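PDB 4O5P: uncharacterized protein from Pseudomonas aeruginosa, which probably hydrolyses membrane phospholipids as the type VI secretion effector Tle1, an enzyme with an alpha/beta-hydrolase-type catalytic domain. Local coordinates for residues A[384-389]-A[658-663]; A[392-395]-A[400-403]; A[703-708]-A[790-795]; A[748-753]-A[771-776]. All blocks are in the same frame, centred on the assembly; numbering follows the deposited sequence.

Contact 1. Residues A[384-389]-A[658-663]; sequences GGYGVG and QVHDSR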
# COMPACT_ATOMS: atom_id res chain seq x y z
N GLY A 384 2.30 4.05 9.99
CA GLY A 384 2.67 3.27 11.16
C GLY A 384 3.48 2.06 10.72
O GLY A 384 3.49 1.71 9.53
N GLY A 385 4.17 1.42 11.66
CA GLY A 385 4.80 0.15 11.36
C GLY A 385 6.26 0.10 11.78
O GLY A 385 6.91 -0.95 11.69
N TYR A 386 6.79 1.24 12.22
CA TYR A 386 8.16 1.26 12.74
C TYR A 386 8.11 0.95 14.22
O TYR A 386 7.22 1.43 14.92
CB TYR A 386 8.79 2.64 12.54
CG TYR A 386 9.29 2.89 11.14
CD1 TYR A 386 10.33 2.14 10.61
CD2 TYR A 386 8.71 3.88 10.34
CE1 TYR A 386 10.80 2.36 9.32
CE2 TYR A 386 9.18 4.11 9.04
CZ TYR A 386 10.21 3.34 8.54
OH TYR A 386 10.69 3.56 7.26
N GLY A 387 9.07 0.17 14.71
CA GLY A 387 9.17 -0.10 16.13
C GLY A 387 10.03 0.92 16.86
O GLY A 387 10.83 1.65 16.25
N VAL A 388 9.86 0.97 18.18
CA VAL A 388 10.57 1.92 19.03
C VAL A 388 12.07 1.81 18.79
O VAL A 388 12.62 0.72 18.76
CB VAL A 388 10.24 1.66 20.52
CG1 VAL A 388 11.21 2.38 21.43
CG2 VAL A 388 8.80 2.08 20.82
N GLY A 389 12.73 2.94 18.55
CA GLY A 389 14.17 2.93 18.39
C GLY A 389 14.72 2.58 17.02
O GLY A 389 15.93 2.72 16.79
N GLN A 658 12.47 11.56 14.62
CA GLN A 658 11.13 11.06 14.26
C GLN A 658 11.03 10.51 12.84
O GLN A 658 10.45 9.45 12.62
CB GLN A 658 10.07 12.13 14.51
CG GLN A 658 9.42 12.04 15.91
CD GLN A 658 10.32 12.50 17.05
OE1 GLN A 658 11.10 13.44 16.90
NE2 GLN A 658 10.20 11.84 18.20
N VAL A 659 11.64 11.21 11.89
CA VAL A 659 11.54 10.87 10.48
C VAL A 659 12.51 9.76 10.09
O VAL A 659 13.73 9.89 10.24
CB VAL A 659 11.76 12.11 9.58
CG1 VAL A 659 11.78 11.71 8.09
CG2 VAL A 659 10.68 13.16 9.85
N HIS A 660 11.95 8.66 9.58
CA HIS A 660 12.77 7.52 9.16
C HIS A 660 13.32 7.71 7.75
O HIS A 660 13.03 8.71 7.09
CB HIS A 660 12.01 6.20 9.26
CG HIS A 660 11.72 5.77 10.66
ND1 HIS A 660 10.79 6.42 11.46
CD2 HIS A 660 12.23 4.78 11.42
CE1 HIS A 660 10.74 5.83 12.64
NE2 HIS A 660 11.61 4.83 12.64
N ASP A 661 14.12 6.76 7.30
CA ASP A 661 14.75 6.87 5.99
C ASP A 661 14.46 5.55 5.32
O ASP A 661 15.17 4.55 5.52
CB ASP A 661 16.26 7.09 6.15
CG ASP A 661 16.95 7.38 4.82
OD1 ASP A 661 16.49 6.89 3.77
OD2 ASP A 661 17.98 8.09 4.82
N SER A 662 13.38 5.52 4.54
CA SER A 662 12.94 4.26 3.97
C SER A 662 13.89 3.83 2.86
O SER A 662 13.85 2.69 2.42
CB SER A 662 11.51 4.40 3.47
OG SER A 662 11.43 5.44 2.52
N ARG A 663 14.77 4.73 2.43
CA ARG A 663 15.77 4.39 1.43
C ARG A 663 16.89 3.53 2.01
O ARG A 663 17.55 2.80 1.27
CB ARG A 663 16.36 5.65 0.80
CG ARG A 663 15.97 5.82 -0.65
CD ARG A 663 17.16 6.22 -1.50
NE ARG A 663 17.72 5.09 -2.26
CZ ARG A 663 19.02 4.80 -2.29
NH1 ARG A 663 19.88 5.54 -1.61
NH2 ARG A 663 19.46 3.77 -3.01
O HOH W 1 11.33 4.42 15.31
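Tyr386 lays its phenol ring flat on the imidazole of His660, and nearly all of the contact rests on this pair. The ring centroids are 3.5 Å apart and the planes differ by only 4°, a face-to-face stack. In both Tyr386 (chi1 -79°) and His660 (chi1 -69°) CG stands anti to the carbonyl carbon, which helps bring the rings face to face. The two side chains run in opposite directions: His660 NE2 lies 3.4 Å from Tyr386 CG, while His660 CB sits 3.5 Å from Tyr386 CZ. Beyond the stack, Tyr386 OH comes 4.0 Å from Ser662 CB, a loose van der Waals touch; Ser662 OG is hydrogen-bonded to Glu339. The loop carrying Tyr386 follows helix 379-383 of the alpha/beta-hydrolase domain; Ser662, in the Tle1-like C-terminal region, lies near, without touching, a probable Ser237-His379-Asp281 triad. Next along the chain, Gly387 is joined to the same histidine through water: water 1 is 3.0 Å from Gly387 O and 2.7 Å from His660 NE2, at the edge of the imidazole and in its plane. His660 ND1 is hydrogen-bonded to Asp381 of helix 379-383, which, with the water at NE2, helps to fix the rotation of the imidazole.

Contact 2. Residues A[392-395]-A[400-403]; sequences GKAV and FLLS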
# COMPACT_ATOMS: atom_id res chain seq x y z
N GLY A 392 17.11 4.73 15.29
CA GLY A 392 17.29 5.75 16.30
C GLY A 392 16.14 6.74 16.37
O GLY A 392 16.31 7.85 16.88
N LYS A 393 14.98 6.37 15.82
CA LYS A 393 13.82 7.23 15.93
C LYS A 393 12.93 6.73 17.06
O LYS A 393 12.87 5.54 17.30
CB LYS A 393 13.04 7.26 14.61
CG LYS A 393 13.91 7.40 13.38
CD LYS A 393 14.65 8.73 13.30
CE LYS A 393 15.74 8.63 12.20
NZ LYS A 393 16.07 9.98 11.61
N ALA A 394 12.26 7.66 17.76
CA ALA A 394 11.36 7.32 18.87
C ALA A 394 12.00 6.36 19.86
O ALA A 394 11.36 5.40 20.33
CB ALA A 394 10.06 6.76 18.34
N VAL A 395 13.28 6.60 20.17
CA VAL A 395 13.99 5.81 21.16
C VAL A 395 13.23 5.89 22.47
O VAL A 395 12.82 6.97 22.89
CB VAL A 395 15.45 6.28 21.35
CG1 VAL A 395 16.02 5.75 22.65
CG2 VAL A 395 16.30 5.80 20.19
N PHE A 400 6.52 8.56 21.02
CA PHE A 400 7.41 9.48 20.31
C PHE A 400 7.46 9.18 18.81
O PHE A 400 8.17 9.85 18.05
CB PHE A 400 8.83 9.43 20.89
CG PHE A 400 8.90 9.87 22.33
CD1 PHE A 400 8.89 11.22 22.66
CD2 PHE A 400 8.96 8.92 23.35
CE1 PHE A 400 8.95 11.63 23.99
CE2 PHE A 400 9.03 9.32 24.68
CZ PHE A 400 9.02 10.67 25.01
N LEU A 401 6.69 8.17 18.41
CA LEU A 401 6.68 7.68 17.04
C LEU A 401 5.85 8.64 16.19
O LEU A 401 4.68 8.90 16.51
CB LEU A 401 6.06 6.27 17.04
CG LEU A 401 6.56 5.07 16.23
CD1 LEU A 401 8.07 4.98 16.11
CD2 LEU A 401 6.00 3.78 16.85
N LEU A 402 6.43 9.15 15.10
CA LEU A 402 5.78 10.17 14.30
C LEU A 402 4.37 9.74 13.83
O LEU A 402 3.40 10.53 13.86
CB LEU A 402 6.69 10.55 13.12
CG LEU A 402 6.23 11.63 12.15
CD1 LEU A 402 5.81 12.89 12.87
CD2 LEU A 402 7.36 11.94 11.16
N SER A 403 4.26 8.48 13.45
CA SER A 403 3.01 7.93 12.93
C SER A 403 1.83 8.02 13.91
O SER A 403 0.69 7.80 13.52
CB SER A 403 3.21 6.47 12.53
OG SER A 403 3.81 5.75 13.58
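Ala394 meets Phe400 and Leu401 through its single methyl group, and the contact is apolar. Ala394 CB points at the facing segment and comes within 3.6 Å of Phe400 C and 3.9 Å of Phe400 CB, so it presses on backbone as well as on side chains. The tightest carbon pair is Ala394 CB with Leu401 CD1 at 3.5 Å, shorter than usual van der Waals contact. Leu401 reaches it with chi1 at -139°, off the staggered positions, which swings the CD1 branch onto the methyl. The phenyl ring of Phe400 leads away from this meeting point, and its nearest approach is a loose one: Phe400 CD2 lies 4.3 Å from Val395 O, at an oblique angle to the ring.

Polar interactions do not link the two segments directly; no hydrogen bond crosses between them. Both instead turn to the C-terminal end of helix 649-657 and the residues just after it. Lys393 NZ is held by the carbonyl oxygens of Phe655, Asp656 and Val659, Ala394 shares a backbone bond with Glu657, and Phe400 O receives the side-chain amide of Gln658. These bonds join the loop between helices 379-383 and 403-416 of the catalytic domain to the C-terminal region.

An alanine methyl thus closes the loop on itself at short range, while the bonds of Lys393, Ala394 and Phe400 go to a third element. The buried ammonium of Lys393, held by three carbonyl oxygens at and just after a helix C-terminus, is probably stabilised by the negative end of the helix dipole.

Contact 3. Residues A[703-708]-A[790-795]; sequences AGRVVG and PPPPPL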
# COMPACT_ATOMS: atom_id res chain seq x y z
N ALA A 703 -0.05 -5.37 -19.27
CA ALA A 703 -0.97 -6.39 -19.76
C ALA A 703 -0.23 -7.69 -20.08
O ALA A 703 -0.63 -8.44 -20.97
CB ALA A 703 -1.72 -5.89 -20.97
N GLY A 704 0.86 -7.94 -19.35
CA GLY A 704 1.65 -9.15 -19.49
C GLY A 704 2.64 -9.19 -20.64
O GLY A 704 3.30 -10.22 -20.86
N ARG A 705 2.77 -8.10 -21.39
CA ARG A 705 3.79 -8.09 -22.43
C ARG A 705 4.82 -6.99 -22.22
O ARG A 705 4.55 -5.98 -21.57
CB ARG A 705 3.16 -7.94 -23.81
CG ARG A 705 2.39 -6.65 -24.05
CD ARG A 705 1.45 -6.92 -25.22
NE ARG A 705 0.69 -5.79 -25.70
CZ ARG A 705 -0.64 -5.75 -25.72
NH1 ARG A 705 -1.35 -6.78 -25.26
NH2 ARG A 705 -1.27 -4.69 -26.20
N VAL A 706 6.00 -7.20 -22.77
CA VAL A 706 6.96 -6.12 -22.86
C VAL A 706 6.69 -5.46 -24.19
O VAL A 706 6.68 -6.14 -25.23
CB VAL A 706 8.40 -6.62 -22.80
CG1 VAL A 706 9.36 -5.43 -22.85
CG2 VAL A 706 8.62 -7.43 -21.55
N VAL A 707 6.45 -4.16 -24.17
CA VAL A 707 6.13 -3.43 -25.39
C VAL A 707 7.24 -3.58 -26.42
O VAL A 707 8.41 -3.28 -26.13
CB VAL A 707 5.89 -1.95 -25.11
CG1 VAL A 707 5.73 -1.18 -26.40
CG2 VAL A 707 4.68 -1.77 -24.20
N GLY A 708 6.89 -4.05 -27.61
CA GLY A 708 7.86 -4.20 -28.68
C GLY A 708 8.45 -5.59 -28.79
O GLY A 708 9.10 -5.90 -29.79
N PRO A 790 -3.99 -6.11 -29.78
CA PRO A 790 -3.69 -7.54 -29.72
C PRO A 790 -2.24 -7.78 -29.29
O PRO A 790 -1.35 -7.03 -29.69
CB PRO A 790 -3.95 -8.04 -31.15
CG PRO A 790 -4.18 -6.81 -31.99
CD PRO A 790 -4.61 -5.72 -31.06
N PRO A 791 -2.02 -8.83 -28.48
CA PRO A 791 -0.73 -9.19 -27.89
C PRO A 791 0.18 -9.84 -28.92
O PRO A 791 -0.29 -10.12 -30.03
CB PRO A 791 -1.12 -10.22 -26.83
CG PRO A 791 -2.34 -10.88 -27.40
CD PRO A 791 -3.07 -9.81 -28.15
N PRO A 792 1.47 -10.06 -28.58
CA PRO A 792 2.34 -10.85 -29.47
C PRO A 792 1.90 -12.30 -29.39
O PRO A 792 1.17 -12.65 -28.47
CB PRO A 792 3.73 -10.68 -28.83
CG PRO A 792 3.43 -10.42 -27.37
CD PRO A 792 2.22 -9.53 -27.42
N PRO A 793 2.32 -13.14 -30.36
CA PRO A 793 1.88 -14.55 -30.32
C PRO A 793 2.48 -15.32 -29.15
O PRO A 793 3.52 -14.92 -28.62
CB PRO A 793 2.44 -15.12 -31.63
CG PRO A 793 2.74 -13.95 -32.50
CD PRO A 793 3.12 -12.84 -31.56
N PRO A 794 1.83 -16.41 -28.73
CA PRO A 794 2.43 -17.28 -27.71
C PRO A 794 3.73 -17.88 -28.22
O PRO A 794 3.94 -17.93 -29.44
CB PRO A 794 1.38 -18.38 -27.50
CG PRO A 794 0.36 -18.21 -28.60
CD PRO A 794 0.43 -16.79 -29.04
N LEU A 795 4.59 -18.32 -27.31
CA LEU A 795 5.91 -18.83 -27.70
C LEU A 795 5.80 -20.00 -28.68
O LEU A 795 6.60 -20.12 -29.61
CB LEU A 795 6.70 -19.24 -26.46
CG LEU A 795 8.12 -19.75 -26.66
CD1 LEU A 795 8.93 -18.75 -27.46
CD2 LEU A 795 8.77 -19.99 -25.31
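Arg705 passes obliquely over Pro791 and Pro792, turning one face of its guanidinium group toward Pro790 O and Pro791 CA. Pro790 O stands 4.1 Å above the plane of that Arg705 group, over its centre, and Pro791 CA is over the same face, 3.6 Å from Arg705 NH1. The beta carbon follows close behind, with Pro791 CB at 3.8 Å from Arg705 NH1. Farther back along the arginine, the aliphatic part takes over: Arg705 CD packs at 3.5 Å against Pro792 CD, the ring carbon beside the proline nitrogen. Arg705 CG stands between the backbone N and the carbonyl carbon (chi1 62°), and from CG to NE the chain is extended, which carries the charged end past Pro792 to Pro791 and Pro790.

The facing backbone has phi near -70° and psi around 160° over five successive prolines, a left-handed polyproline II conformation that ends at Pro794, the N-cap of helix 795-798. Arg705 belongs to strand 705-706, an outermost strand of a four-stranded antiparallel sheet, and Val706 faces the other way, onto strand 715-723. Arg705 also touches Ile786 of helix 779-787. Pro790 and Pro791 are exposed and touch a crystal neighbour, which may influence their exact position.

Prolines have no N-H to offer, so this run cannot donate backbone bonds to the edge strand. Within the two segments the association depends mainly on van der Waals contact, helped by a weak bond from Arg705 NH2 to Leu789 O, just before Pro790. The positive guanidinium face near the Pro790 carbonyl probably adds a modest electrostatic attraction.

Contact 4. Residues A[748-753]-A[771-776]; sequences PEISAF and NLRAFT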
# COMPACT_ATOMS: atom_id res chain seq x y z
N PRO A 748 14.45 5.35 -25.56
CA PRO A 748 15.52 4.40 -25.21
C PRO A 748 15.56 3.20 -26.15
O PRO A 748 14.54 2.81 -26.71
CB PRO A 748 15.13 3.94 -23.81
CG PRO A 748 14.39 5.10 -23.24
CD PRO A 748 13.58 5.64 -24.40
N GLU A 749 16.75 2.64 -26.32
CA GLU A 749 16.92 1.49 -27.19
C GLU A 749 16.83 0.20 -26.39
O GLU A 749 17.69 -0.08 -25.56
CB GLU A 749 18.25 1.60 -27.94
CG GLU A 749 18.16 2.41 -29.22
CD GLU A 749 17.50 1.63 -30.35
OE1 GLU A 749 17.38 0.39 -30.24
OE2 GLU A 749 17.09 2.26 -31.35
N ILE A 750 15.79 -0.59 -26.65
CA ILE A 750 15.55 -1.79 -25.86
C ILE A 750 15.83 -3.07 -26.65
O ILE A 750 15.41 -3.22 -27.81
CB ILE A 750 14.11 -1.83 -25.33
CG1 ILE A 750 13.75 -0.48 -24.68
CG2 ILE A 750 13.95 -2.98 -24.35
CD1 ILE A 750 12.27 -0.28 -24.37
N SER A 751 16.55 -3.98 -26.02
CA SER A 751 16.79 -5.30 -26.58
C SER A 751 16.30 -6.31 -25.56
O SER A 751 16.38 -6.07 -24.35
CB SER A 751 18.28 -5.50 -26.87
OG SER A 751 19.02 -5.62 -25.67
N ALA A 752 15.76 -7.42 -26.03
CA ALA A 752 15.17 -8.40 -25.13
C ALA A 752 15.75 -9.78 -25.34
O ALA A 752 16.13 -10.14 -26.47
CB ALA A 752 13.65 -8.43 -25.30
N PHE A 753 15.80 -10.57 -24.27
CA PHE A 753 16.26 -11.94 -24.37
C PHE A 753 15.51 -12.85 -23.40
O PHE A 753 14.87 -12.39 -22.46
CB PHE A 753 17.77 -12.01 -24.12
CG PHE A 753 18.20 -11.41 -22.81
CD1 PHE A 753 18.47 -10.05 -22.72
CD2 PHE A 753 18.32 -12.20 -21.68
CE1 PHE A 753 18.86 -9.49 -21.51
CE2 PHE A 753 18.72 -11.65 -20.47
CZ PHE A 753 18.98 -10.30 -20.38
N ASN A 771 4.59 5.50 -30.63
CA ASN A 771 3.52 6.27 -30.00
C ASN A 771 3.08 5.61 -28.71
O ASN A 771 2.82 6.29 -27.71
CB ASN A 771 2.32 6.45 -30.93
CG ASN A 771 1.11 7.01 -30.20
OD1 ASN A 771 0.12 6.30 -29.99
ND2 ASN A 771 1.21 8.26 -29.77
N LEU A 772 3.00 4.28 -28.73
CA LEU A 772 2.61 3.56 -27.52
C LEU A 772 3.63 3.78 -26.40
O LEU A 772 3.25 3.85 -25.23
CB LEU A 772 2.47 2.07 -27.81
CG LEU A 772 1.33 1.69 -28.76
CD1 LEU A 772 1.41 0.21 -29.09
CD2 LEU A 772 -0.03 2.05 -28.16
N ARG A 773 4.90 3.91 -26.78
CA ARG A 773 6.01 4.08 -25.83
C ARG A 773 6.28 5.53 -25.43
O ARG A 773 7.20 5.80 -24.65
CB ARG A 773 7.30 3.49 -26.43
CG ARG A 773 7.34 1.97 -26.51
CD ARG A 773 8.72 1.45 -26.12
NE ARG A 773 9.70 1.66 -27.17
CZ ARG A 773 10.90 2.20 -26.99
NH1 ARG A 773 11.30 2.58 -25.78
NH2 ARG A 773 11.70 2.34 -28.03
N ALA A 774 5.51 6.46 -25.99
CA ALA A 774 5.77 7.89 -25.80
C ALA A 774 5.77 8.27 -24.33
O ALA A 774 4.94 7.80 -23.56
CB ALA A 774 4.74 8.73 -26.56
N PHE A 775 6.71 9.13 -23.95
CA PHE A 775 6.72 9.69 -22.61
C PHE A 775 5.56 10.67 -22.43
O PHE A 775 5.51 11.71 -23.09
CB PHE A 775 8.04 10.42 -22.35
CG PHE A 775 9.21 9.51 -22.09
CD1 PHE A 775 9.31 8.82 -20.88
CD2 PHE A 775 10.21 9.36 -23.03
CE1 PHE A 775 10.39 7.98 -20.65
CE2 PHE A 775 11.28 8.53 -22.80
CZ PHE A 775 11.38 7.84 -21.61
N THR A 776 4.61 10.34 -21.55
CA THR A 776 3.49 11.24 -21.28
C THR A 776 3.16 11.30 -19.80
O THR A 776 3.57 10.43 -19.03
CB THR A 776 2.20 10.81 -22.01
OG1 THR A 776 1.51 9.84 -21.22
CG2 THR A 776 2.50 10.26 -23.38
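Arg773 grips the carbonyl of Pro748 with both terminal nitrogens. Arg773 NH2 donates to Pro748 O at 3.2 Å with an N-H...O angle of 148°, approaching nearly along the C=O axis; the second bond, from Arg773 NH1 to Pro748 O at 3.4 Å, is weak. The oxygen lies at the guanidinium edge, somewhat tilted from its plane. Over one face of the same group sits the end of Ile750, with CD1 at 3.3 Å from Arg773 NH1. Beside the arginine, Phe775 CE2 meets Pro748 CD at 4.0 Å, an oblique apolar touch.

In the next shell, the arginine chain bends (chi2 -139°, chi3 -76°) to bring its head to the Pro748 carbonyl and the end of Ile750, and its CG packs on Val707. Its backbone is set by the end of helix 767-772: Ala774 N bonds to Asn771 O (3.2 Å), and Arg773 O bonds to Ser698. Across the contact, Pro748 rests on Val720 and Arg722.

Strand 749-753 is an outermost strand of a three-stranded antiparallel sheet, pairing with 715-723. Ile750 packs on Leu718 of that neighbour and on Leu700 of strand 697-702, which belongs to the four-stranded sheet, while Phe775 reaches Ser698 on the latter strand.

Contacts 1 and 2 share one region and touch: 392-395 and 400-403 are nested within the chain loop closed by contact 1. Both use the loop after helix 379-383, and contact 2 is tied by outside bonds to the end of helix 649-657, whose following residues form one side of contact 1. Contacts 3 and 4 form a second pair in the C-terminal region, with centres about 14 Å apart, touching where Val707 meets Arg773. Contacts 1, 2 and 4 are partly buried, contact 3 superficial. An aromatic stack with a water bridge, a methyl contact, an arginine lying over prolines and an arginine bonded to a carbonyl distinguish them; only contact 4 has direct cross-segment hydrogen bonds.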